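PDB 3G1T: short chain dehydrogenase from Salmonella typhi, which probably catalyses NAD(P)-dependent oxidation or reduction of a small-molecule substrate, using a Rossmann fold. Local coordinates for residues A[34-39]-A[59-64]; A[13-18]-A[142-147]; A[98-103]-A[128-133]. All coordinates share one frame; numbering follows the deposited sequence.

Contact 1: A[34-39]-A[59-64]; sequences YARYGA and ADEQHV
Two neighbouring helices of the Rossmann fold, 25-36 and 48-62, meet here at their C-terminal ends, where R36 reaches across to E61. The guanidinium takes the carboxylate side-on, one nitrogen to each oxygen: R36 NE donates to E61 OE1 at 2.7 Å and R36 NH2 to E61 OE2 at 2.8 Å, the latter bond almost straight and on the syn lone pair. The two planes are only 12° apart, so this bidentate salt bridge is nearly flat, and with two bonds the carboxylate is held against rotation. R36 gets there because its chain is extended from CG to NE; H57, one turn before E61, lies beside R36. Beside the ion pair the helices touch lightly: Q62 bends at chi2 (-50°) and lays CG against A35 CB, 4.0 Å away, while Q62 OE1 sits 3.6 Å from R36 CA. I58 also covers A35. The first helix closes in a Schellman motif, with A39 N bonded to Y34 O and G38 N to A35 O, and G38 takes the positive phi as C-prime residue. Helix 25-36 precedes strand 40-45 and helix 48-62 follows it in the chain, the alternating strand-helix succession of a Rossmann fold.

Contact 2: A[13-18]-A[142-147]; sequences QNRIIL and LKSDAG
R15, just before strand 16-19, pushes its guanidinium against the turn S144-A146 that leads into strand 147-152. The close-fitting part is the guanidinium end, backed by the buried S144 and A146. Both terminal nitrogens converge on a single oxygen, R15 NH1 to D145 OD1 at 2.9 Å and R15 NH2 to the same D145 OD1 at 3.0 Å. OD1 lies in the guanidinium plane; the carboxylate plane is turned 71° from it, and OD2 takes no part in this end-on grip. R15 NH2 adds a weak bond to A146 O, 3.2 Å away, an oxygen that also accepts from R191. The bend at chi3 (73°) swings the guanidinium onto the turn. The angle at R15 NH2 is too poor for a hydrogen bond to S144 OG, which instead pairs with A146 N, at 3.1 Å, and with D96; D96 also forms a long, weak ion pair with R15. On the loose, solvent side D145 is exposed, and its side chain comes within about 4 Å of a bound magnesium ion. S144, with OG anti to its own backbone N (chi1 -180°), accepts from the amide two residues on, the geometry of an ST turn.

Contact 3: A[98-103]-A[128-133]; sequences VLHNAG and NATFML
Strand 97-99 and the residues that follow it run past the middle of helix 116-142, with the CA atoms of H100 and T130 nearest each other at 7.4 Å. The helix is regular here, M132 N bonding to N128 O and L133 N to A129 O, so T130 and L133, three residues apart, both direct their side chains at segment 98-103. The H100 ring lies against both. T130 CG2 stands over the centre of the imidazole, 3.8 Å from the ring centroid and only 9° off the normal, a clear CH-pi contact. The opposite face of the ring is covered by V98 CG1, offset toward the rim, so the imidazole is sandwiched between two methyl groups. L133 comes in at the edge instead, its CD2 4.0 Å from H100 CE1. With T130 CG2 anti to the backbone N, the methyl points at the ring and OG1 is left for polar partners. That hydroxyl is hydrogen-bonded to V125 O, five residues earlier in the helix, and accepts from a water at 2.9 Å that also donates to A102 O at 2.7 Å, bridging helix and loop. The ring's polar end is tied to the helix as well, since H100 NE2 is bonded to T134 OG1; the hydrogen bond and the two methyls together should fix how the imidazole is turned. F151 of strand 147-152 lies near the ring too, and H100 O is bonded to T152 OG1. The contact is thus buried between strands 97-99 and 147-152 and helix 116-142, which also faces the second subunit: there F131 stacks on W119 of that subunit, and N128 is hydrogen-bonded to the same tryptophan.

Overall arrangement
Contact 3 belongs to the core, its centre about 7 Å from the centre of the chain, whereas the centres of contacts 1 and 2 lie about 19 and 15 Å from that point, and both are only partly buried. Chemistry follows place: contacts 1 and 2 each centre on an arginine-carboxylate salt bridge, side-on in contact 1 and end-on in contact 2, while contact 3 depends on methyl groups around an imidazole and a bridging water. The parallel sheet joins contacts 2 and 3 through neighbouring strands 16-19 and 97-99, with L18 O probably bonded to L99 N, 2.9 Å away. Contact 1 meets contact 2 where G38 O and N14 N probably bond, and Y34 ties it to both, packing on I17 and L99.

Contact 1: A[34-39]-A[59-64]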
loop_
_atom_site.group_PDB
_atom_site.type_symbol
_atom_site.label_atom_id
_atom_site.label_comp_id
_atom_site.label_asym_id
_atom_site.label_seq_id
_atom_site.Cartn_x
_atom_site.Cartn_y
_atom_site.Cartn_z
ATOM N N TYR A 34 -5.045 -23.671 -16.343
ATOM C CA TYR A 34 -6.275 -23.060 -16.987
ATOM C C TYR A 34 -6.544 -23.577 -18.407
ATOM O O TYR A 34 -7.690 -23.921 -18.717
ATOM C CB TYR A 34 -6.223 -21.533 -16.945
ATOM C CG TYR A 34 -6.252 -20.904 -15.587
ATOM C CD1 TYR A 34 -6.771 -21.584 -14.477
ATOM C CD2 TYR A 34 -5.794 -19.597 -15.432
ATOM C CE1 TYR A 34 -6.801 -20.970 -13.200
ATOM C CE2 TYR A 34 -5.823 -18.947 -14.193
ATOM C CZ TYR A 34 -6.338 -19.605 -13.099
ATOM O OH TYR A 34 -6.417 -18.905 -11.906
ATOM N N ALA A 35 -5.491 -23.685 -19.239
ATOM C CA ALA A 35 -5.611 -24.296 -20.591
ATOM C C ALA A 35 -6.102 -25.762 -20.498
ATOM O O ALA A 35 -6.988 -26.191 -21.270
ATOM C CB ALA A 35 -4.308 -24.148 -21.339
ATOM N N ARG A 36 -5.573 -26.532 -19.544
ATOM C CA ARG A 36 -6.023 -27.912 -19.353
ATOM C C ARG A 36 -7.485 -28.085 -18.926
ATOM O O ARG A 36 -8.115 -29.129 -19.256
ATOM C CB ARG A 36 -5.096 -28.627 -18.385
ATOM C CG ARG A 36 -3.695 -28.917 -18.967
ATOM C CD ARG A 36 -2.660 -29.228 -17.844
ATOM N NE ARG A 36 -1.309 -29.411 -18.417
ATOM C CZ ARG A 36 -0.160 -29.251 -17.743
ATOM N NH1 ARG A 36 -0.187 -28.865 -16.481
ATOM N NH2 ARG A 36 1.019 -29.430 -18.359
ATOM N N TYR A 37 -8.045 -27.066 -18.258
ATOM C CA TYR A 37 -9.485 -27.049 -17.942
ATOM C C TYR A 37 -10.277 -26.274 -18.987
ATOM O O TYR A 37 -11.357 -25.818 -18.664
ATOM C CB TYR A 37 -9.773 -26.503 -16.514
ATOM C CG TYR A 37 -9.455 -27.565 -15.467
ATOM C CD1 TYR A 37 -10.459 -28.335 -14.907
ATOM C CD2 TYR A 37 -8.121 -27.857 -15.138
ATOM C CE1 TYR A 37 -10.178 -29.365 -13.963
ATOM C CE2 TYR A 37 -7.802 -28.875 -14.206
ATOM C CZ TYR A 37 -8.839 -29.629 -13.631
ATOM O OH TYR A 37 -8.535 -30.624 -12.697
ATOM N N GLY A 38 -9.792 -26.140 -20.215
ATOM C CA GLY A 38 -10.597 -25.581 -21.361
ATOM C C GLY A 38 -10.531 -24.107 -21.610
ATOM O O GLY A 38 -11.055 -23.626 -22.645
ATOM N N ALA A 39 -9.750 -23.377 -20.779
ATOM C CA ALA A 39 -9.565 -21.912 -21.029
ATOM C C ALA A 39 -8.874 -21.511 -22.286
ATOM O O ALA A 39 -8.008 -22.245 -22.782
ATOM C CB ALA A 39 -8.865 -21.233 -19.850
ATOM N N ALA A 59 0.321 -25.177 -26.587
ATOM C CA ALA A 59 0.002 -25.563 -27.989
ATOM C C ALA A 59 0.250 -27.034 -28.222
ATOM O O ALA A 59 -0.604 -27.727 -28.801
ATOM C CB ALA A 59 0.762 -24.759 -28.990
ATOM N N ASP A 60 1.373 -27.519 -27.704
ATOM C CA ASP A 60 1.672 -28.984 -27.762
ATOM C C ASP A 60 0.627 -29.857 -27.081
ATOM O O ASP A 60 0.452 -31.030 -27.439
ATOM C CB ASP A 60 3.023 -29.310 -27.156
ATOM C CG ASP A 60 4.174 -28.759 -27.966
ATOM O OD1 ASP A 60 3.931 -28.382 -29.126
ATOM O OD2 ASP A 60 5.301 -28.704 -27.414
ATOM N N GLU A 61 -0.042 -29.312 -26.075
ATOM C CA GLU A 61 -1.090 -30.061 -25.398
ATOM C C GLU A 61 -2.536 -29.773 -25.910
ATOM O O GLU A 61 -3.354 -30.673 -25.929
ATOM C CB GLU A 61 -1.043 -29.797 -23.897
ATOM C CG GLU A 61 -0.021 -30.541 -23.101
ATOM C CD GLU A 61 0.036 -30.016 -21.663
ATOM O OE1 GLU A 61 -1.038 -29.556 -21.132
ATOM O OE2 GLU A 61 1.137 -30.021 -21.077
ATOM N N GLN A 62 -2.865 -28.521 -26.253
ATOM C CA GLN A 62 -4.250 -28.110 -26.613
ATOM C C GLN A 62 -4.488 -27.968 -28.114
ATOM O O GLN A 62 -5.657 -27.944 -28.566
ATOM C CB GLN A 62 -4.636 -26.779 -25.943
ATOM C CG GLN A 62 -4.463 -26.732 -24.387
ATOM C CD GLN A 62 -5.074 -27.896 -23.609
ATOM O OE1 GLN A 62 -4.543 -28.296 -22.576
ATOM N NE2 GLN A 62 -6.172 -28.450 -24.100
ATOM N N HIS A 63 -3.371 -27.823 -28.852
ATOM C CA HIS A 63 -3.306 -27.731 -30.320
ATOM C C HIS A 63 -3.694 -26.362 -30.937
ATOM O O HIS A 63 -3.852 -26.260 -32.166
ATOM C CB HIS A 63 -4.025 -28.931 -30.988
ATOM C CG HIS A 63 -3.520 -30.275 -30.531
ATOM N ND1 HIS A 63 -2.261 -30.750 -30.844
ATOM C CD2 HIS A 63 -4.108 -31.243 -29.782
ATOM C CE1 HIS A 63 -2.103 -31.956 -30.321
ATOM N NE2 HIS A 63 -3.207 -32.278 -29.670
ATOM N N VAL A 64 -3.857 -25.335 -30.085
ATOM C CA VAL A 64 -4.018 -23.922 -30.509
ATOM C C VAL A 64 -3.019 -23.085 -29.697
ATOM O O VAL A 64 -3.088 -23.115 -28.453
ATOM C CB VAL A 64 -5.427 -23.340 -30.179
ATOM C CG1 VAL A 64 -5.652 -22.025 -30.961
ATOM C CG2 VAL A 64 -6.568 -24.367 -30.438
#

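Contact 2: A[13-18]-A[142-147]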
loop_
_atom_site.group_PDB
_atom_site.type_symbol
_atom_site.label_atom_id
_atom_site.label_comp_id
_atom_site.label_asym_id
_atom_site.label_seq_id
_atom_site.Cartn_x
_atom_site.Cartn_y
_atom_site.Cartn_z
ATOM N N GLN A 13 -14.133 -24.036 -19.909
ATOM C CA GLN A 13 -14.222 -24.168 -21.363
ATOM C C GLN A 13 -14.679 -22.874 -21.984
ATOM O O GLN A 13 -15.737 -22.283 -21.603
ATOM C CB GLN A 13 -15.208 -25.289 -21.721
ATOM C CG GLN A 13 -15.202 -25.598 -23.217
ATOM C CD GLN A 13 -13.823 -26.089 -23.734
ATOM O OE1 GLN A 13 -13.152 -27.008 -23.164
ATOM N NE2 GLN A 13 -13.393 -25.469 -24.800
ATOM N N ASN A 14 -13.902 -22.398 -22.950
ATOM C CA ASN A 14 -14.125 -21.124 -23.660
ATOM C C ASN A 14 -13.983 -19.858 -22.855
ATOM O O ASN A 14 -14.265 -18.763 -23.400
ATOM C CB ASN A 14 -15.491 -21.071 -24.430
ATOM C CG ASN A 14 -15.743 -22.262 -25.273
ATOM O OD1 ASN A 14 -14.820 -22.800 -25.823
ATOM N ND2 ASN A 14 -17.034 -22.697 -25.406
ATOM N N ARG A 15 -13.472 -19.946 -21.619
ATOM C CA ARG A 15 -13.319 -18.690 -20.844
ATOM C C ARG A 15 -11.963 -18.105 -21.169
ATOM O O ARG A 15 -10.966 -18.837 -21.237
ATOM C CB ARG A 15 -13.521 -18.915 -19.354
ATOM C CG ARG A 15 -14.896 -19.495 -19.158
ATOM C CD ARG A 15 -15.309 -19.348 -17.766
ATOM N NE ARG A 15 -15.662 -18.013 -17.315
ATOM C CZ ARG A 15 -16.819 -17.381 -17.609
ATOM N NH1 ARG A 15 -17.721 -17.833 -18.491
ATOM N NH2 ARG A 15 -17.065 -16.210 -17.041
ATOM N N ILE A 16 -11.941 -16.808 -21.388
ATOM C CA ILE A 16 -10.709 -16.140 -21.939
ATOM C C ILE A 16 -9.981 -15.524 -20.720
ATOM O O ILE A 16 -10.540 -14.605 -20.093
ATOM C CB ILE A 16 -11.074 -15.017 -22.925
ATOM C CG1 ILE A 16 -11.996 -15.603 -24.042
ATOM C CG2 ILE A 16 -9.793 -14.408 -23.524
ATOM C CD1 ILE A 16 -12.724 -14.604 -24.874
ATOM N N ILE A 17 -8.773 -15.984 -20.372
ATOM C CA ILE A 17 -8.180 -15.545 -19.103
ATOM C C ILE A 17 -6.773 -15.104 -19.358
ATOM O O ILE A 17 -5.991 -15.856 -19.937
ATOM C CB ILE A 17 -8.163 -16.683 -18.112
ATOM C CG1 ILE A 17 -9.600 -17.283 -18.032
ATOM C CG2 ILE A 17 -7.509 -16.286 -16.724
ATOM C CD1 ILE A 17 -9.635 -18.412 -17.026
ATOM N N LEU A 18 -6.508 -13.877 -18.926
ATOM C CA LEU A 18 -5.208 -13.271 -19.028
ATOM C C LEU A 18 -4.370 -13.649 -17.758
ATOM O O LEU A 18 -4.826 -13.492 -16.593
ATOM C CB LEU A 18 -5.336 -11.734 -19.145
ATOM C CG LEU A 18 -3.931 -11.082 -19.085
ATOM C CD1 LEU A 18 -2.953 -11.398 -20.303
ATOM C CD2 LEU A 18 -3.837 -9.647 -18.736
ATOM N N LEU A 142 -15.813 -6.479 -17.951
ATOM C CA LEU A 142 -17.268 -6.286 -17.819
ATOM C C LEU A 142 -18.120 -6.913 -18.928
ATOM O O LEU A 142 -19.345 -7.069 -18.797
ATOM C CB LEU A 142 -17.584 -4.824 -17.636
ATOM C CG LEU A 142 -17.245 -4.252 -16.249
ATOM C CD1 LEU A 142 -17.252 -2.713 -16.486
ATOM C CD2 LEU A 142 -18.163 -4.696 -15.136
ATOM N N LYS A 143 -17.483 -7.258 -20.044
ATOM C CA LYS A 143 -18.151 -8.017 -21.106
ATOM C C LYS A 143 -18.379 -9.502 -20.746
ATOM O O LYS A 143 -19.161 -10.203 -21.447
ATOM C CB LYS A 143 -17.360 -7.907 -22.425
ATOM C CG LYS A 143 -17.160 -6.507 -23.074
ATOM C CD LYS A 143 -18.472 -5.760 -23.346
ATOM C CE LYS A 143 -18.879 -5.793 -24.791
ATOM N NZ LYS A 143 -20.184 -5.004 -24.960
ATOM N N SER A 144 -17.686 -10.024 -19.711
ATOM C CA SER A 144 -17.919 -11.409 -19.251
ATOM C C SER A 144 -19.317 -11.608 -18.587
ATOM O O SER A 144 -19.829 -10.683 -17.920
ATOM C CB SER A 144 -16.839 -11.865 -18.239
ATOM O OG SER A 144 -17.034 -13.211 -17.774
ATOM N N ASP A 145 -19.897 -12.817 -18.682
ATOM C CA ASP A 145 -21.159 -13.113 -17.932
ATOM C C ASP A 145 -20.857 -13.263 -16.422
ATOM O O ASP A 145 -21.719 -13.207 -15.564
ATOM C CB ASP A 145 -21.802 -14.450 -18.440
ATOM C CG ASP A 145 -20.962 -15.703 -18.081
ATOM O OD1 ASP A 145 -19.719 -15.705 -18.396
ATOM O OD2 ASP A 145 -21.478 -16.681 -17.416
ATOM N N ALA A 146 -19.590 -13.485 -16.088
ATOM C CA ALA A 146 -19.193 -13.608 -14.698
ATOM C C ALA A 146 -17.649 -13.444 -14.605
ATOM O O ALA A 146 -16.901 -14.406 -14.400
ATOM C CB ALA A 146 -19.661 -14.958 -14.142
ATOM N N GLY A 147 -17.197 -12.212 -14.726
ATOM C CA GLY A 147 -15.730 -11.923 -14.827
ATOM C C GLY A 147 -15.082 -12.132 -13.460
ATOM O O GLY A 147 -15.712 -11.975 -12.398
#

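Contact 3: A[98-103]-A[128-133]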
loop_
_atom_site.group_PDB
_atom_site.type_symbol
_atom_site.label_atom_id
_atom_site.label_comp_id
_atom_site.label_asym_id
_atom_site.label_seq_id
_atom_site.Cartn_x
_atom_site.Cartn_y
_atom_site.Cartn_z
ATOM N N VAL A 98 -8.702 -12.338 -15.161
ATOM C CA VAL A 98 -7.334 -11.705 -15.079
ATOM C C VAL A 98 -6.733 -12.162 -13.795
ATOM O O VAL A 98 -7.298 -11.949 -12.694
ATOM C CB VAL A 98 -7.439 -10.170 -15.121
ATOM C CG1 VAL A 98 -6.061 -9.560 -14.890
ATOM C CG2 VAL A 98 -7.928 -9.719 -16.518
ATOM N N LEU A 99 -5.587 -12.885 -13.903
ATOM C CA LEU A 99 -4.879 -13.335 -12.724
ATOM C C LEU A 99 -3.569 -12.577 -12.744
ATOM O O LEU A 99 -2.741 -12.721 -13.665
ATOM C CB LEU A 99 -4.634 -14.844 -12.863
ATOM C CG LEU A 99 -3.726 -15.434 -11.789
ATOM C CD1 LEU A 99 -4.208 -15.209 -10.381
ATOM C CD2 LEU A 99 -3.456 -16.897 -12.107
ATOM N N HIS A 100 -3.369 -11.787 -11.697
ATOM C CA HIS A 100 -2.106 -11.023 -11.570
ATOM C C HIS A 100 -1.213 -11.848 -10.710
ATOM O O HIS A 100 -1.424 -11.884 -9.490
ATOM C CB HIS A 100 -2.402 -9.687 -10.846
ATOM C CG HIS A 100 -3.148 -8.668 -11.666
ATOM N ND1 HIS A 100 -2.597 -8.031 -12.754
ATOM C CD2 HIS A 100 -4.373 -8.099 -11.490
ATOM C CE1 HIS A 100 -3.470 -7.171 -13.248
ATOM N NE2 HIS A 100 -4.552 -7.199 -12.497
ATOM N N ASN A 101 -0.176 -12.432 -11.319
ATOM C CA ASN A 101 0.814 -13.155 -10.539
ATOM C C ASN A 101 2.155 -12.410 -10.546
ATOM O O ASN A 101 2.996 -12.699 -9.727
ATOM C CB ASN A 101 1.106 -14.512 -11.185
ATOM C CG ASN A 101 -0.068 -15.369 -11.339
ATOM O OD1 ASN A 101 -0.511 -16.039 -10.387
ATOM N ND2 ASN A 101 -0.506 -15.504 -12.592
ATOM N N ALA A 102 2.396 -11.528 -11.508
ATOM C CA ALA A 102 3.657 -10.752 -11.503
ATOM C C ALA A 102 3.889 -9.992 -10.203
ATOM O O ALA A 102 2.968 -9.440 -9.623
ATOM C CB ALA A 102 3.677 -9.783 -12.684
ATOM N N GLY A 103 5.148 -9.938 -9.768
ATOM C CA GLY A 103 5.424 -9.264 -8.508
ATOM C C GLY A 103 6.931 -9.160 -8.415
ATOM O O GLY A 103 7.622 -9.970 -9.008
ATOM N N ASN A 128 1.494 0.111 -8.608
ATOM C CA ASN A 128 1.028 1.091 -9.628
ATOM C C ASN A 128 0.832 0.519 -11.019
ATOM O O ASN A 128 -0.113 0.885 -11.734
ATOM C CB ASN A 128 1.981 2.289 -9.726
ATOM C CG ASN A 128 2.188 2.988 -8.387
ATOM O OD1 ASN A 128 1.324 2.986 -7.552
ATOM N ND2 ASN A 128 3.409 3.528 -8.165
ATOM N N ALA A 129 1.746 -0.341 -11.467
ATOM C CA ALA A 129 1.565 -0.949 -12.767
ATOM C C ALA A 129 0.467 -2.011 -12.770
ATOM O O ALA A 129 -0.213 -2.207 -13.749
ATOM C CB ALA A 129 2.867 -1.586 -13.179
ATOM N N THR A 130 0.284 -2.711 -11.649
ATOM C CA THR A 130 -0.745 -3.702 -11.554
ATOM C C THR A 130 -2.100 -2.944 -11.597
ATOM O O THR A 130 -3.026 -3.369 -12.261
ATOM C CB THR A 130 -0.543 -4.531 -10.251
ATOM O OG1 THR A 130 0.679 -5.284 -10.362
ATOM C CG2 THR A 130 -1.684 -5.464 -10.025
ATOM N N PHE A 131 -2.177 -1.798 -10.925
ATOM C CA PHE A 131 -3.346 -0.917 -11.082
ATOM C C PHE A 131 -3.578 -0.443 -12.513
ATOM O O PHE A 131 -4.673 -0.556 -13.036
ATOM C CB PHE A 131 -3.236 0.342 -10.131
ATOM C CG PHE A 131 -4.006 1.557 -10.641
ATOM C CD1 PHE A 131 -5.398 1.521 -10.680
ATOM C CD2 PHE A 131 -3.317 2.698 -11.101
ATOM C CE1 PHE A 131 -6.115 2.630 -11.160
ATOM C CE2 PHE A 131 -4.048 3.883 -11.586
ATOM C CZ PHE A 131 -5.491 3.778 -11.607
ATOM N N MET A 132 -2.555 0.111 -13.141
ATOM C CA MET A 132 -2.680 0.627 -14.510
ATOM C C MET A 132 -3.179 -0.438 -15.503
ATOM O O MET A 132 -4.073 -0.164 -16.343
ATOM C CB MET A 132 -1.364 1.183 -14.972
ATOM C CG MET A 132 -1.094 2.663 -14.425
ATOM S SD MET A 132 0.331 3.583 -15.105
ATOM C CE MET A 132 1.679 2.555 -14.512
ATOM N N LEU A 133 -2.526 -1.614 -15.466
ATOM C CA LEU A 133 -2.984 -2.785 -16.256
ATOM C C LEU A 133 -4.432 -3.185 -15.957
ATOM O O LEU A 133 -5.254 -3.333 -16.888
ATOM C CB LEU A 133 -2.053 -3.992 -16.019
ATOM C CG LEU A 133 -2.364 -5.221 -16.902
ATOM C CD1 LEU A 133 -2.396 -4.828 -18.448
ATOM C CD2 LEU A 133 -1.257 -6.281 -16.517
HETATM O O HOH W 1 0.672 -8.159 -10.013
#